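Cytochrome P450 (Rhodococcus erythropolis, PDB 3WEC) acts as a heme-dependent monooxygenase that hydroxylates the quinoline nitrogen of an aurachin biosynthetic intermediate, a step essential for the antibiotic activity of these alkaloids. Local coordinates at residues 54-59 with 354-359; 45-50 with 316-321; 331-334 with 339-342. All coordinates share one frame; numbering follows the deposited sequence.

After helix 27-36 and strand 39-41 the chain runs through strand 47-49 of the mixed sheet into helix 52-60, so that interactions 2 and 1 open one after the other. Interaction 2 closes when the hairpin strand 317-318 returns over W47, and interaction 1 only when the heme-binding loop 354-359 reaches the helix; their spans therefore cross. The short loop closed by interaction 3, from the end of helix 328-333 to residues 339-342, lies within the span of interaction 1 and after interaction 2 is complete. Interactions 1 and 2 touch through C55 SG and V49 O, 3.6 Å apart. Together the contacts tie sheet, hairpin, the loop after helix 328-333 and heme loop.

Interaction 1 (54-59 with 354-359); sequences SCDKVL and YGRGIH. With HEM (protoporphyrin IX containing Fe), chain B.
L59 and D56, one turn apart on helix 52-60, meet the cysteine-ligand loop of the P450 fold at G355 and R356. The tight part lies beside the heme. L59 directs its side chain at the loop backbone: CD1 rests 4.0 Å from G355 CA, while CD2 is 4.0 Å from O2A of a heme propionate. G355, at positive phi and without a side chain, passes that carboxylate closely, its CA 3.2 Å from O2A. H359 meets the other propionate edge-on; its ND1 donates to O2D in the ring plane over 2.8 Å, with an N-H...O angle of 164°. The Y354 ring comes obliquely to pyrrole B of the heme, CE1 3.5 Å from C3B. The loop leads on to C361, the axial ligand of the iron; the heme FE also has a water oxygen 2.5 Å away.

The outer part is looser and ionic. D56 and R356, both partly exposed, cross at about a right angle, and OD1 of D56 forms a salt bridge with NH1 of R356 at 2.8 Å. D56 CG, anti to the backbone N (chi1 167°), brings the carboxylate to the arginine although its CB does not point at the loop. Carboxylate and guanidinium planes stand 79° apart, so the charges meet through a single close oxygen-nitrogen pair; Y52 OH holds NH2 of R356. At the C-terminal end of the helical segment L59 O lies near R356 O, two acceptors 3.2 Å apart, and R305 NH2 gives the former a weak hydrogen bond. Behind the contact, C55, V58 and L59 pack on V326 of strand 323-326, and L59 also on A303 of strand 303-307, which seats the helix between the sheet and the heme loop.

Interaction 2 (45-50 with 316-321); sequences GAWIVA and ANITKG
The indole NE1 of W47 is hydrogen-bonded to the OD2 of D322, just after segment 316-321, and this bond anchors a ring that receives I318 on one face. Two elements of the P450 beta region meet here. W47 belongs to strand 47-49 of the mixed sheet, and I318 to strand 317-318, half of a short antiparallel hairpin with strand 311-312. Their backbones stay well separated, the CA atoms of W47 and I318 being 8.2 Å apart, so the W47 side chain spans the gap, meeting both side chains and a backbone carbonyl of the hairpin.

W47 points toward the hairpin, and with CG beside the backbone N (chi1 -71°) its ring spreads under I318; the two side chains overlap while running antiparallel. Beyond the isoleucine, the six-membered ring of W47 extends to the neighbouring hairpin residues, which approach it obliquely. Its CZ2 comes 3.7 Å from N317 O, and CZ3 makes a looser apolar contact with A316 CB at 4.4 Å. I39 of strand 39-41 touches both W47 and A316, while the backbone of W47 pairs with A323 and M325 of strand 323-326.

The central contact is a CH-pi interaction over the pyrrole part of the indole. I318 CG1 sits 3.6 Å from the centroid of the W47 five-membered ring, only 6° off the ring normal, and is therefore almost equidistant from its five atoms, with CE2 at 3.7 Å and CG at 3.9 Å.

Interaction 3 (331-334 with 339-342); sequences GNRE and GDTF
R333 and D340 cross at about a right angle where helix 328-333 ends and the chain enters the segment that leads, in the P450 fold, through the meander to the heme-binding cysteine loop. The guanidinium and carboxylate planes are 75° apart, so the aspartate presents one oxygen to the edge of the arginine instead of lying flat alongside it.

R333 CG lies beside the backbone N, anti to the carbonyl carbon, and the chain bends at chi2 (-48°), which swings it over the returning loop. On the way its CD passes 3.4 Å from G339 O. The guanidinium is held on several sides: NH2 bonds to F296 O, and the rings of Y27 and F296 make cation-pi contacts with it. D340, by contrast, is exposed and reaches in from the surface.

The backbones also come close. G339, lacking a side chain, brings its CA to 3.0 Å from R333 O in a CA-H...O contact; R333 O lies at the helix end, where E334 N bonds to G331 O. R295, the arginine of the ExxR motif on helix 286-296, uses NH1 to hold both N332 O and G339 O, so one arginine nitrogen links a carbonyl of each segment.

The ionic bond itself is short but bent: R333 NH1 donates in its own guanidinium plane to the anti lone pair of D340 OD2 at 2.7 Å, with an N-H...O angle of 139°.

Interaction 1 (54-59 with 354-359)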
ATOM      1  N   SER A  54      11.792  11.300  13.457  1.00 60.57           N
ATOM      2  CA  SER A  54      10.439  11.856  13.717  1.00 60.06           C
ATOM      3  C   SER A  54       9.347  11.026  13.050  1.00 56.55           C
ATOM      4  O   SER A  54       8.273  10.816  13.629  1.00 55.90           O
ATOM      5  CB  SER A  54      10.323  13.325  13.266  1.00 61.09           C
ATOM      6  OG  SER A  54      11.413  14.128  13.730  1.00 65.77           O
ATOM      7  N   CYS A  55       9.616  10.571  11.821  1.00 54.73           N
ATOM      8  CA  CYS A  55       8.682   9.665  11.106  1.00 51.89           C
ATOM      9  C   CYS A  55       8.326   8.442  11.965  1.00 51.92           C
ATOM     10  O   CYS A  55       7.132   8.146  12.158  1.00 52.34           O
ATOM     11  CB  CYS A  55       9.276   9.206   9.777  1.00 49.62           C
ATOM     12  SG  CYS A  55       9.118  10.357   8.383  1.00 52.61           S
ATOM     13  N   ASP A  56       9.354   7.749  12.476  1.00 52.56           N
ATOM     14  CA  ASP A  56       9.172   6.563  13.319  1.00 53.84           C
ATOM     15  C   ASP A  56       8.400   6.980  14.535  1.00 55.62           C
ATOM     16  O   ASP A  56       7.373   6.406  14.862  1.00 55.39           O
ATOM     17  CB  ASP A  56      10.517   5.948  13.754  1.00 56.51           C
ATOM     18  CG  ASP A  56      10.360   4.908  14.869  1.00 58.24           C
ATOM     19  OD1 ASP A  56      10.475   3.698  14.608  1.00 58.02           O
ATOM     20  OD2 ASP A  56      10.097   5.298  16.014  1.00 62.41           O
ATOM     21  N   LYS A  57       8.922   8.004  15.193  1.00 59.19           N
ATOM     22  CA  LYS A  57       8.348   8.572  16.396  1.00 61.53           C
ATOM     23  C   LYS A  57       6.835   8.837  16.271  1.00 59.12           C
ATOM     24  O   LYS A  57       6.064   8.398  17.118  1.00 59.24           O
ATOM     25  CB  LYS A  57       9.138   9.836  16.777  1.00 65.84           C
ATOM     26  CG  LYS A  57      10.256   9.642  17.812  1.00 71.64           C
ATOM     27  CD  LYS A  57      11.191   8.450  17.570  1.00 71.37           C
ATOM     28  CE  LYS A  57      12.410   8.457  18.507  1.00 77.54           C
ATOM     29  NZ  LYS A  57      12.200   8.989  19.891  1.00 81.91           N
ATOM     30  N   VAL A  58       6.419   9.517  15.203  1.00 57.00           N
ATOM     31  CA  VAL A  58       4.991   9.832  14.974  1.00 56.44           C
ATOM     32  C   VAL A  58       4.113   8.609  14.616  1.00 53.74           C
ATOM     33  O   VAL A  58       2.969   8.489  15.092  1.00 53.18           O
ATOM     34  CB  VAL A  58       4.816  10.959  13.912  1.00 56.13           C
ATOM     35  CG1 VAL A  58       3.346  11.183  13.563  1.00 54.83           C
ATOM     36  CG2 VAL A  58       5.454  12.256  14.387  1.00 58.86           C
ATOM     37  N   LEU A  59       4.632   7.710  13.768  1.00 52.26           N
ATOM     38  CA  LEU A  59       3.908   6.454  13.448  1.00 48.49           C
ATOM     39  C   LEU A  59       3.643   5.635  14.729  1.00 50.35           C
ATOM     40  O   LEU A  59       2.556   5.069  14.892  1.00 49.04           O
ATOM     41  CB  LEU A  59       4.655   5.613  12.413  1.00 46.45           C
ATOM     42  CG  LEU A  59       4.940   6.223  11.025  1.00 44.98           C
ATOM     43  CD1 LEU A  59       5.968   5.388  10.270  1.00 43.76           C
ATOM     44  CD2 LEU A  59       3.682   6.409  10.196  1.00 42.99           C
ATOM     45  N   TYR A 354       6.172  -0.077   5.713  1.00 30.35           N
ATOM     46  CA  TYR A 354       5.002  -0.741   6.255  1.00 28.93           C
ATOM     47  C   TYR A 354       4.390  -0.023   7.477  1.00 29.65           C
ATOM     48  O   TYR A 354       3.436  -0.524   8.075  1.00 28.64           O
ATOM     49  CB  TYR A 354       5.364  -2.167   6.612  1.00 29.25           C
ATOM     50  CG  TYR A 354       5.573  -3.161   5.473  1.00 28.66           C
ATOM     51  CD1 TYR A 354       4.551  -3.396   4.508  1.00 27.05           C
ATOM     52  CD2 TYR A 354       6.773  -3.930   5.377  1.00 29.47           C
ATOM     53  CE1 TYR A 354       4.705  -4.342   3.496  1.00 25.86           C
ATOM     54  CE2 TYR A 354       6.927  -4.897   4.360  1.00 29.11           C
ATOM     55  CZ  TYR A 354       5.878  -5.062   3.407  1.00 27.18           C
ATOM     56  OH  TYR A 354       5.971  -5.993   2.416  1.00 26.58           O
ATOM     57  N   GLY A 355       4.916   1.152   7.834  1.00 30.78           N
ATOM     58  CA  GLY A 355       4.412   1.899   8.972  1.00 32.87           C
ATOM     59  C   GLY A 355       5.115   1.289  10.178  1.00 35.56           C
ATOM     60  O   GLY A 355       5.944   0.394  10.000  1.00 36.66           O
ATOM     61  N   ARG A 356       4.803   1.756  11.382  1.00 37.40           N
ATOM     62  CA  ARG A 356       5.394   1.218  12.625  1.00 40.67           C
ATOM     63  C   ARG A 356       4.370   1.355  13.758  1.00 42.98           C
ATOM     64  O   ARG A 356       3.540   2.288  13.758  1.00 45.48           O
ATOM     65  CB  ARG A 356       6.682   1.975  13.010  1.00 43.07           C
ATOM     66  CG  ARG A 356       8.001   1.198  12.831  1.00 43.34           C
ATOM     67  CD  ARG A 356       8.640   1.576  11.525  1.00 41.99           C
ATOM     68  NE  ARG A 356       9.926   0.971  11.194  1.00 42.63           N
ATOM     69  CZ  ARG A 356      11.098   1.544  11.453  1.00 45.12           C
ATOM     70  NH1 ARG A 356      11.123   2.689  12.126  1.00 47.06           N
ATOM     71  NH2 ARG A 356      12.240   0.968  11.073  1.00 45.11           N
ATOM     72  N   GLY A 357       4.403   0.425  14.705  1.00 43.33           N
ATOM     73  CA  GLY A 357       3.458   0.439  15.786  1.00 43.22           C
ATOM     74  C   GLY A 357       2.207  -0.348  15.496  1.00 40.48           C
ATOM     75  O   GLY A 357       2.245  -1.336  14.742  1.00 38.64           O
ATOM     76  N   ILE A 358       1.096   0.093  16.101  1.00 40.75           N
ATOM     77  CA  ILE A 358      -0.112  -0.725  16.206  1.00 39.61           C
ATOM     78  C   ILE A 358      -0.732  -0.906  14.840  1.00 36.33           C
ATOM     79  O   ILE A 358      -1.365  -1.912  14.628  1.00 36.57           O
ATOM     80  CB  ILE A 358      -1.182  -0.191  17.214  1.00 41.61           C
ATOM     81  CG1 ILE A 358      -1.477   1.299  16.968  1.00 41.85           C
ATOM     82  CG2 ILE A 358      -0.747  -0.464  18.674  1.00 44.50           C
ATOM     83  CD1 ILE A 358      -2.627   1.881  17.747  1.00 42.93           C
ATOM     84  N   HIS A 359      -0.480   0.033  13.918  1.00 34.42           N
ATOM     85  CA  HIS A 359      -1.027  -0.043  12.569  1.00 32.30           C
ATOM     86  C   HIS A 359      -0.055  -0.644  11.591  1.00 30.95           C
ATOM     87  O   HIS A 359      -0.311  -0.636  10.407  1.00 28.89           O
ATOM     88  CB  HIS A 359      -1.513   1.329  12.065  1.00 30.92           C
ATOM     89  CG  HIS A 359      -2.602   1.976  12.910  1.00 32.47           C
ATOM     90  ND1 HIS A 359      -3.911   1.698  12.760  1.00 32.01           N
ATOM     91  CD2 HIS A 359      -2.519   2.898  13.960  1.00 35.70           C
ATOM     92  CE1 HIS A 359      -4.634   2.458  13.581  1.00 34.22           C
ATOM     93  NE2 HIS A 359      -3.779   3.184  14.336  1.00 37.31           N
TER
HETATM   94  CHA HEM B 501      -1.698  -0.720   6.598  1.00 25.08           C
HETATM   95  CHB HEM B 501       2.076  -0.446   3.376  1.00 24.97           C
HETATM   96  CHC HEM B 501       0.707  -4.727   1.400  1.00 24.00           C
HETATM   97  CHD HEM B 501      -3.232  -4.874   4.556  1.00 22.71           C
HETATM   98  C1A HEM B 501      -0.563  -0.321   5.796  1.00 24.28           C
HETATM   99  C2A HEM B 501       0.063   1.031   5.971  1.00 28.16           C
HETATM  100  C3A HEM B 501       1.157   1.075   5.030  1.00 29.55           C
HETATM  101  C4A HEM B 501       1.072  -0.219   4.356  1.00 24.80           C
HETATM  102  CMA HEM B 501       2.150   2.236   4.790  1.00 28.39           C
HETATM  103  CAA HEM B 501      -0.228   2.199   6.921  1.00 27.61           C
HETATM  104  CBA HEM B 501       0.591   1.847   8.178  1.00 27.44           C
HETATM  105  CGA HEM B 501       0.645   3.023   9.173  1.00 31.98           C
HETATM  106  O1A HEM B 501      -0.255   3.914   9.195  1.00 28.10           O
HETATM  107  O2A HEM B 501       1.593   3.044  10.009  1.00 31.39           O
HETATM  108  C1B HEM B 501       1.991  -1.637   2.533  1.00 26.52           C
HETATM  109  C2B HEM B 501       3.078  -1.887   1.591  1.00 23.93           C
HETATM  110  C3B HEM B 501       2.626  -3.124   1.014  1.00 24.75           C
HETATM  111  C4B HEM B 501       1.369  -3.452   1.678  1.00 25.81           C
HETATM  112  CMB HEM B 501       4.301  -1.093   1.226  1.00 24.45           C
HETATM  113  CAB HEM B 501       3.379  -3.839  -0.049  1.00 26.47           C
HETATM  114  CBB HEM B 501       2.732  -4.320  -1.080  1.00 27.54           C
HETATM  115  C1C HEM B 501      -0.469  -5.168   2.119  1.00 23.95           C
HETATM  116  C2C HEM B 501      -1.249  -6.336   1.707  1.00 24.97           C
HETATM  117  C3C HEM B 501      -2.395  -6.343   2.642  1.00 25.46           C
HETATM  118  C4C HEM B 501      -2.259  -5.202   3.526  1.00 21.40           C
HETATM  119  CMC HEM B 501      -0.897  -7.259   0.574  1.00 27.00           C
HETATM  120  CAC HEM B 501      -3.562  -7.282   2.705  1.00 26.36           C
HETATM  121  CBC HEM B 501      -3.588  -8.422   2.051  1.00 29.59           C
HETATM  122  C1D HEM B 501      -3.196  -3.665   5.388  1.00 24.71           C
HETATM  123  C2D HEM B 501      -4.144  -3.504   6.487  1.00 26.67           C
HETATM  124  C3D HEM B 501      -3.711  -2.242   7.118  1.00 26.71           C
HETATM  125  C4D HEM B 501      -2.517  -1.889   6.333  1.00 26.02           C
HETATM  126  CMD HEM B 501      -5.330  -4.382   6.813  1.00 28.24           C
HETATM  127  CAD HEM B 501      -4.335  -1.519   8.278  1.00 26.80           C
HETATM  128  CBD HEM B 501      -3.522  -1.927   9.530  1.00 24.47           C
HETATM  129  CGD HEM B 501      -4.031  -1.304  10.787  1.00 27.50           C
HETATM  130  O1D HEM B 501      -3.958  -2.006  11.836  1.00 29.53           O
HETATM  131  O2D HEM B 501      -4.512  -0.125  10.747  1.00 26.52           O
HETATM  132  NA  HEM B 501       0.119  -1.201   4.855  1.00 25.41           N
HETATM  133  NB  HEM B 501       1.006  -2.577   2.650  1.00 25.46           N
HETATM  134  NC  HEM B 501      -1.028  -4.506   3.252  1.00 22.44           N
HETATM  135  ND  HEM B 501      -2.197  -2.737   5.326  1.00 27.49           N
HETATM  136 FE   HEM B 501      -0.677  -2.724   3.879  1.00 24.39          FE
HETATM  137  O   HOH W   1      -1.677  -1.413   2.030  1.00 21.46           O

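Interaction 2 (45-50 with 316-321)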
ATOM      1  N   GLY A  45      -2.754  21.934   3.724  1.00 84.42           N
ATOM      2  CA  GLY A  45      -3.486  21.671   4.965  1.00 83.68           C
ATOM      3  C   GLY A  45      -2.653  21.060   6.083  1.00 79.28           C
ATOM      4  O   GLY A  45      -2.484  21.658   7.144  1.00 81.41           O
ATOM      5  N   ALA A  46      -2.119  19.871   5.832  1.00 73.32           N
ATOM      6  CA  ALA A  46      -1.432  19.076   6.857  1.00 68.77           C
ATOM      7  C   ALA A  46       0.035  19.460   7.129  1.00 67.35           C
ATOM      8  O   ALA A  46       0.644  20.214   6.379  1.00 67.95           O
ATOM      9  CB  ALA A  46      -1.517  17.613   6.479  1.00 64.29           C
ATOM     10  N   TRP A  47       0.587  18.918   8.214  1.00 64.96           N
ATOM     11  CA  TRP A  47       2.021  18.934   8.472  1.00 63.23           C
ATOM     12  C   TRP A  47       2.706  17.907   7.617  1.00 59.80           C
ATOM     13  O   TRP A  47       2.104  16.893   7.267  1.00 55.87           O
ATOM     14  CB  TRP A  47       2.262  18.621   9.935  1.00 63.99           C
ATOM     15  CG  TRP A  47       1.817  19.776  10.789  1.00 69.70           C
ATOM     16  CD1 TRP A  47       0.540  20.024  11.300  1.00 71.65           C
ATOM     17  CD2 TRP A  47       2.623  20.930  11.198  1.00 73.08           C
ATOM     18  NE1 TRP A  47       0.511  21.199  11.991  1.00 76.38           N
ATOM     19  CE2 TRP A  47       1.727  21.798  11.976  1.00 77.78           C
ATOM     20  CE3 TRP A  47       3.952  21.305  11.029  1.00 74.08           C
ATOM     21  CZ2 TRP A  47       2.166  22.996  12.547  1.00 82.57           C
ATOM     22  CZ3 TRP A  47       4.385  22.514  11.601  1.00 78.80           C
ATOM     23  CH2 TRP A  47       3.513  23.334  12.350  1.00 82.93           C
ATOM     24  N   ILE A  48       3.970  18.160   7.273  1.00 59.80           N
ATOM     25  CA  ILE A  48       4.772  17.230   6.462  1.00 56.34           C
ATOM     26  C   ILE A  48       6.024  16.883   7.239  1.00 55.90           C
ATOM     27  O   ILE A  48       6.695  17.768   7.736  1.00 60.05           O
ATOM     28  CB  ILE A  48       5.159  17.832   5.088  1.00 57.04           C
ATOM     29  CG1 ILE A  48       3.958  18.503   4.402  1.00 59.72           C
ATOM     30  CG2 ILE A  48       5.746  16.774   4.167  1.00 54.14           C
ATOM     31  CD1 ILE A  48       2.792  17.589   4.030  1.00 57.45           C
ATOM     32  N   VAL A  49       6.339  15.600   7.356  1.00 53.00           N
ATOM     33  CA  VAL A  49       7.462  15.157   8.195  1.00 53.10           C
ATOM     34  C   VAL A  49       8.443  14.306   7.374  1.00 51.49           C
ATOM     35  O   VAL A  49       8.019  13.337   6.727  1.00 48.57           O
ATOM     36  CB  VAL A  49       6.966  14.350   9.420  1.00 52.65           C
ATOM     37  CG1 VAL A  49       8.139  13.741  10.180  1.00 54.12           C
ATOM     38  CG2 VAL A  49       6.146  15.229  10.350  1.00 54.23           C
ATOM     39  N   ALA A  50       9.741  14.661   7.414  1.00 52.08           N
ATOM     40  CA  ALA A  50      10.707  14.135   6.433  1.00 50.43           C
ATOM     41  C   ALA A  50      11.854  13.248   6.975  1.00 50.71           C
ATOM     42  O   ALA A  50      12.427  12.438   6.231  1.00 48.75           O
ATOM     43  CB  ALA A  50      11.269  15.287   5.588  1.00 52.66           C
ATOM     44  N   ALA A 316       8.604  21.642  16.499  1.00110.04           N
ATOM     45  CA  ALA A 316       7.372  21.912  15.763  1.00106.66           C
ATOM     46  C   ALA A 316       6.165  21.746  16.693  1.00106.20           C
ATOM     47  O   ALA A 316       6.129  20.841  17.561  1.00104.32           O
ATOM     48  CB  ALA A 316       7.258  20.990  14.558  1.00101.13           C
ATOM     49  N   ASN A 317       5.179  22.629  16.498  1.00108.01           N
ATOM     50  CA  ASN A 317       4.078  22.783  17.450  1.00109.52           C
ATOM     51  C   ASN A 317       2.711  22.407  16.881  1.00104.78           C
ATOM     52  O   ASN A 317       2.027  23.233  16.266  1.00106.99           O
ATOM     53  CB  ASN A 317       4.056  24.215  18.003  1.00116.49           C
ATOM     54  CG  ASN A 317       5.285  24.543  18.843  1.00121.50           C
ATOM     55  OD1 ASN A 317       5.629  23.807  19.776  1.00121.35           O
ATOM     56  ND2 ASN A 317       5.945  25.669  18.526  1.00125.72           N
ATOM     57  N   ILE A 318       2.307  21.162  17.133  1.00 99.11           N
ATOM     58  CA  ILE A 318       1.126  20.575  16.485  1.00 93.79           C
ATOM     59  C   ILE A 318      -0.108  20.582  17.385  1.00 94.27           C
ATOM     60  O   ILE A 318      -0.039  20.258  18.570  1.00 95.25           O
ATOM     61  CB  ILE A 318       1.446  19.182  15.913  1.00 87.25           C
ATOM     62  CG1 ILE A 318       2.307  19.326  14.654  1.00 86.09           C
ATOM     63  CG2 ILE A 318       0.185  18.422  15.528  1.00 84.17           C
ATOM     64  CD1 ILE A 318       3.790  19.114  14.879  1.00 86.46           C
ATOM     65  N   THR A 319      -1.228  20.983  16.793  1.00 93.69           N
ATOM     66  CA  THR A 319      -2.439  21.340  17.518  1.00 96.49           C
ATOM     67  C   THR A 319      -3.465  20.221  17.377  1.00 91.96           C
ATOM     68  O   THR A 319      -3.680  19.728  16.278  1.00 87.57           O
ATOM     69  CB  THR A 319      -3.030  22.650  16.951  1.00100.50           C
ATOM     70  OG1 THR A 319      -2.067  23.714  17.070  1.00104.95           O
ATOM     71  CG2 THR A 319      -4.319  23.031  17.660  1.00103.96           C
ATOM     72  N   LYS A 320      -4.100  19.844  18.488  1.00 92.91           N
ATOM     73  CA  LYS A 320      -5.127  18.798  18.516  1.00 88.85           C
ATOM     74  C   LYS A 320      -5.991  18.794  17.250  1.00 85.65           C
ATOM     75  O   LYS A 320      -6.626  19.799  16.912  1.00 88.55           O
ATOM     76  CB  LYS A 320      -6.025  18.974  19.745  1.00 93.85           C
ATOM     77  CG  LYS A 320      -6.322  17.679  20.485  1.00 92.20           C
ATOM     78  CD  LYS A 320      -7.741  17.639  21.035  1.00 94.95           C
ATOM     79  CE  LYS A 320      -8.632  16.849  20.074  1.00 91.18           C
ATOM     80  NZ  LYS A 320     -10.002  16.651  20.634  1.00 93.82           N
ATOM     81  N   GLY A 321      -5.999  17.670  16.533  1.00 78.98           N
ATOM     82  CA  GLY A 321      -6.803  17.590  15.328  1.00 76.56           C
ATOM     83  C   GLY A 321      -6.088  18.015  14.049  1.00 75.51           C
ATOM     84  O   GLY A 321      -6.698  18.022  12.967  1.00 74.61           O
TER

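Interaction 3 (331-334 with 339-342)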
ATOM      1  N   GLY A 331      12.124   9.461   4.943  1.00 46.81           N
ATOM      2  CA  GLY A 331      12.780   8.814   6.062  1.00 48.60           C
ATOM      3  C   GLY A 331      13.645   7.661   5.613  1.00 48.02           C
ATOM      4  O   GLY A 331      14.790   7.587   5.980  1.00 51.16           O
ATOM      5  N   ASN A 332      13.102   6.775   4.786  1.00 45.84           N
ATOM      6  CA  ASN A 332      13.841   5.618   4.283  1.00 45.46           C
ATOM      7  C   ASN A 332      15.230   5.926   3.708  1.00 48.35           C
ATOM      8  O   ASN A 332      16.169   5.120   3.882  1.00 48.59           O
ATOM      9  CB  ASN A 332      13.002   4.876   3.255  1.00 42.30           C
ATOM     10  CG  ASN A 332      11.859   4.080   3.895  1.00 40.92           C
ATOM     11  OD1 ASN A 332      11.790   3.938   5.120  1.00 41.93           O
ATOM     12  ND2 ASN A 332      10.937   3.595   3.068  1.00 38.55           N
ATOM     13  N   ARG A 333      15.350   7.070   3.012  1.00 49.66           N
ATOM     14  CA  ARG A 333      16.584   7.436   2.333  1.00 53.09           C
ATOM     15  C   ARG A 333      17.708   7.714   3.347  1.00 57.13           C
ATOM     16  O   ARG A 333      18.891   7.676   3.009  1.00 58.51           O
ATOM     17  CB  ARG A 333      16.383   8.594   1.325  1.00 54.34           C
ATOM     18  CG  ARG A 333      15.560   8.237   0.084  1.00 51.46           C
ATOM     19  CD  ARG A 333      16.042   6.935  -0.553  1.00 50.94           C
ATOM     20  NE  ARG A 333      15.334   6.581  -1.793  1.00 48.39           N
ATOM     21  CZ  ARG A 333      15.711   7.023  -2.994  1.00 49.13           C
ATOM     22  NH1 ARG A 333      16.768   7.838  -3.107  1.00 52.36           N
ATOM     23  NH2 ARG A 333      15.046   6.664  -4.075  1.00 47.26           N
ATOM     24  N   GLU A 334      17.325   7.921   4.606  1.00 58.94           N
ATOM     25  CA  GLU A 334      18.307   8.017   5.702  1.00 63.50           C
ATOM     26  C   GLU A 334      18.162   6.898   6.768  1.00 62.78           C
ATOM     27  O   GLU A 334      18.765   6.981   7.830  1.00 66.06           O
ATOM     28  CB  GLU A 334      18.318   9.434   6.339  1.00 66.39           C
ATOM     29  CG  GLU A 334      17.035   9.839   7.068  1.00 66.07           C
ATOM     30  CD  GLU A 334      17.135  11.176   7.786  1.00 70.08           C
ATOM     31  OE1 GLU A 334      17.974  12.002   7.393  1.00 73.74           O
ATOM     32  OE2 GLU A 334      16.377  11.408   8.757  1.00 70.63           O
ATOM     33  N   GLY A 339      21.967   5.933   2.026  1.00 60.55           N
ATOM     34  CA  GLY A 339      20.609   5.578   1.712  1.00 56.19           C
ATOM     35  C   GLY A 339      20.116   5.930   0.319  1.00 54.26           C
ATOM     36  O   GLY A 339      19.033   5.491  -0.070  1.00 50.51           O
ATOM     37  N   ASP A 340      20.882   6.719  -0.431  1.00 55.66           N
ATOM     38  CA  ASP A 340      20.501   7.030  -1.811  1.00 54.40           C
ATOM     39  C   ASP A 340      21.037   5.976  -2.798  1.00 54.23           C
ATOM     40  O   ASP A 340      20.730   6.028  -4.000  1.00 53.14           O
ATOM     41  CB  ASP A 340      20.880   8.471  -2.217  1.00 57.36           C
ATOM     42  CG  ASP A 340      19.872   9.523  -1.706  1.00 57.04           C
ATOM     43  OD1 ASP A 340      20.300  10.568  -1.209  1.00 61.08           O
ATOM     44  OD2 ASP A 340      18.646   9.331  -1.784  1.00 54.79           O
ATOM     45  N   THR A 341      21.810   5.015  -2.284  1.00 55.57           N
ATOM     46  CA  THR A 341      22.317   3.885  -3.089  1.00 55.50           C
ATOM     47  C   THR A 341      21.411   2.682  -2.918  1.00 53.12           C
ATOM     48  O   THR A 341      21.082   2.261  -1.785  1.00 52.30           O
ATOM     49  CB  THR A 341      23.778   3.498  -2.758  1.00 59.45           C
ATOM     50  OG1 THR A 341      24.649   4.611  -3.012  1.00 61.88           O
ATOM     51  CG2 THR A 341      24.248   2.302  -3.612  1.00 59.89           C
ATOM     52  N   PHE A 342      20.974   2.149  -4.052  1.00 51.30           N
ATOM     53  CA  PHE A 342      20.202   0.945  -4.038  1.00 49.52           C
ATOM     54  C   PHE A 342      21.203  -0.189  -3.950  1.00 52.41           C
ATOM     55  O   PHE A 342      22.005  -0.401  -4.872  1.00 53.92           O
ATOM     56  CB  PHE A 342      19.282   0.834  -5.278  1.00 46.59           C
ATOM     57  CG  PHE A 342      18.529  -0.493  -5.373  1.00 44.29           C
ATOM     58  CD1 PHE A 342      18.908  -1.456  -6.299  1.00 44.96           C
ATOM     59  CD2 PHE A 342      17.435  -0.762  -4.552  1.00 41.77           C
ATOM     60  CE1 PHE A 342      18.222  -2.653  -6.389  1.00 43.80           C
ATOM     61  CE2 PHE A 342      16.727  -1.948  -4.661  1.00 40.41           C
ATOM     62  CZ  PHE A 342      17.137  -2.905  -5.572  1.00 41.37           C
TER